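Serine acetyltransferase (Entamoeba histolytica, PDB 3P1B) probably transfers an acetyl group from acetyl-CoA to the hydroxyl of L-serine, giving O-acetylserine for cysteine synthesis. Local coordinates at residues P98-T103 with Y137-V142. Residues are numbered along the deposited sequence; the frame is centred on the assembly and turned at random.
Sequences PSIKRT and YRIAHV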
loop_
_atom_site.group_PDB
_atom_site.type_symbol
_atom_site.label_atom_id
_atom_site.label_comp_id
_atom_site.label_asym_id
_atom_site.label_seq_id
_atom_site.Cartn_x
_atom_site.Cartn_y
_atom_site.Cartn_z
ATOM N N PRO A 98 -1.561 11.806 27.507
ATOM C CA PRO A 98 -0.761 13.028 27.614
ATOM C C PRO A 98 0.694 12.719 27.260
ATOM O O PRO A 98 1.352 13.456 26.500
ATOM C CB PRO A 98 -0.957 13.447 29.093
ATOM C CG PRO A 98 -2.362 12.994 29.414
ATOM C CD PRO A 98 -2.506 11.654 28.631
ATOM N N SER A 99 1.182 11.614 27.777
ATOM C CA SER A 99 2.586 11.139 27.574
ATOM C C SER A 99 2.943 10.888 26.059
ATOM O O SER A 99 4.097 11.194 25.538
ATOM C CB SER A 99 2.667 9.829 28.339
ATOM O OG SER A 99 3.943 9.242 28.216
ATOM N N ILE A 100 1.974 10.258 25.396
ATOM C CA ILE A 100 2.079 9.916 23.977
ATOM C C ILE A 100 2.009 11.200 23.155
ATOM O O ILE A 100 2.709 11.409 22.185
ATOM C CB ILE A 100 0.937 8.951 23.536
ATOM C CG1 ILE A 100 1.122 7.539 24.133
ATOM C CG2 ILE A 100 0.942 8.854 22.015
ATOM C CD1 ILE A 100 -0.228 6.672 24.023
ATOM N N LYS A 101 1.175 12.135 23.587
ATOM C CA LYS A 101 1.218 13.424 22.934
ATOM C C LYS A 101 2.605 14.039 22.968
ATOM O O LYS A 101 3.079 14.505 21.940
ATOM C CB LYS A 101 0.207 14.361 23.533
ATOM C CG LYS A 101 0.471 15.801 23.204
ATOM C CD LYS A 101 -0.033 16.116 21.763
ATOM C CE LYS A 101 0.322 17.595 21.371
ATOM N NZ LYS A 101 -0.561 18.557 22.134
ATOM N N ARG A 102 3.267 14.034 24.135
ATOM C CA ARG A 102 4.647 14.529 24.211
ATOM C C ARG A 102 5.590 13.777 23.310
ATOM O O ARG A 102 6.406 14.391 22.600
ATOM C CB ARG A 102 5.157 14.530 25.681
ATOM C CG ARG A 102 4.232 15.446 26.516
ATOM C CD ARG A 102 4.724 15.743 27.905
ATOM N NE ARG A 102 4.401 14.636 28.787
ATOM C CZ ARG A 102 3.360 14.583 29.626
ATOM N NH1 ARG A 102 2.499 15.591 29.756
ATOM N NH2 ARG A 102 3.205 13.500 30.361
ATOM N N THR A 103 5.480 12.454 23.286
ATOM C CA THR A 103 6.401 11.689 22.463
ATOM C C THR A 103 6.165 12.036 20.967
ATOM O O THR A 103 7.119 12.168 20.185
ATOM C CB THR A 103 6.193 10.194 22.720
ATOM O OG1 THR A 103 6.234 9.985 24.151
ATOM C CG2 THR A 103 7.252 9.380 22.047
ATOM N N TYR A 137 0.164 3.442 16.256
ATOM C CA TYR A 137 1.062 2.569 16.950
ATOM C C TYR A 137 1.214 2.883 18.450
ATOM O O TYR A 137 1.222 1.940 19.256
ATOM C CB TYR A 137 2.444 2.634 16.335
ATOM C CG TYR A 137 3.471 2.146 17.346
ATOM C CD1 TYR A 137 3.507 0.773 17.719
ATOM C CD2 TYR A 137 4.296 3.067 18.017
ATOM C CE1 TYR A 137 4.412 0.333 18.732
ATOM C CE2 TYR A 137 5.184 2.636 19.083
ATOM C CZ TYR A 137 5.228 1.291 19.385
ATOM O OH TYR A 137 6.098 0.898 20.370
ATOM N N ARG A 138 1.441 4.160 18.798
ATOM C CA ARG A 138 1.649 4.490 20.199
ATOM C C ARG A 138 0.408 4.137 21.043
ATOM O O ARG A 138 0.587 3.615 22.194
ATOM C CB ARG A 138 2.185 5.933 20.337
ATOM C CG ARG A 138 3.519 6.109 19.707
ATOM C CD ARG A 138 4.238 7.320 20.337
ATOM N NE ARG A 138 5.465 7.559 19.631
ATOM C CZ ARG A 138 6.568 6.874 19.820
ATOM N NH1 ARG A 138 6.615 5.858 20.703
ATOM N NH2 ARG A 138 7.620 7.216 19.101
ATOM N N ILE A 139 -0.796 4.312 20.479
ATOM C CA ILE A 139 -2.067 3.873 21.085
ATOM C C ILE A 139 -2.215 2.318 21.110
ATOM O O ILE A 139 -2.404 1.741 22.175
ATOM C CB ILE A 139 -3.304 4.655 20.530
ATOM C CG1 ILE A 139 -3.207 6.132 20.944
ATOM C CG2 ILE A 139 -4.651 3.995 20.882
ATOM C CD1 ILE A 139 -3.078 6.289 22.440
ATOM N N ALA A 140 -2.089 1.657 19.957
ATOM C CA ALA A 140 -2.088 0.190 19.881
ATOM C C ALA A 140 -1.065 -0.500 20.840
ATOM O O ALA A 140 -1.386 -1.507 21.453
ATOM C CB ALA A 140 -1.937 -0.267 18.417
ATOM N N HIS A 141 0.138 0.070 20.982
ATOM C CA HIS A 141 1.083 -0.406 21.962
ATOM C C HIS A 141 0.563 -0.437 23.433
ATOM O O HIS A 141 0.812 -1.407 24.146
ATOM C CB HIS A 141 2.432 0.278 21.797
ATOM C CG HIS A 141 3.477 -0.311 22.660
ATOM N ND1 HIS A 141 4.095 -1.514 22.378
ATOM C CD2 HIS A 141 3.996 0.132 23.830
ATOM C CE1 HIS A 141 4.990 -1.763 23.320
ATOM N NE2 HIS A 141 4.982 -0.755 24.184
ATOM N N VAL A 142 -0.182 0.580 23.870
ATOM C CA VAL A 142 -0.722 0.604 25.244
ATOM C C VAL A 142 -1.639 -0.624 25.365
ATOM O O VAL A 142 -1.613 -1.358 26.364
ATOM C CB VAL A 142 -1.511 1.965 25.484
ATOM C CG1 VAL A 142 -2.281 2.055 26.860
ATOM C CG2 VAL A 142 -0.505 3.110 25.443
#
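T103 sets its CG2 methyl over the centre of one face of the R138 guanidinium, 3.4 Å from CZ, while the Y137 ring meets NH1 of R138 edge-on, in the plane of the ring. With T103 OG1 donating to S99 O, 2.8 Å away, and CG2 anti to the backbone N (chi1 -51° for OG1), the methyl is left facing R138. Along the R138 stem, I100 and R138 run past one another in opposite senses, and I100 CG2 rests on R138 CB at 3.6 Å. The far end of I100 is tightly packed: CD1 lies 3.3 Å from I139 CD1, those side chains crossing nearly at right angles, and 3.8 Å from V142 CG2. No hydrogen bond links 98-103 to 137-142, whose axes lie 10.6 Å apart and inclined at 144°; I100 and T103 meet the second helix by van der Waals contact. R138, extended from CG to NE, carries its charge past this apolar seam. One buried arginine therefore lends its aliphatic stem and guanidinium face to helix packing, while NH2 joins the two helices through a salt bridge to D107, and NH1 to I173 O and NH2 to K174 O reach the beta-helix at strand 172-173 and just after it.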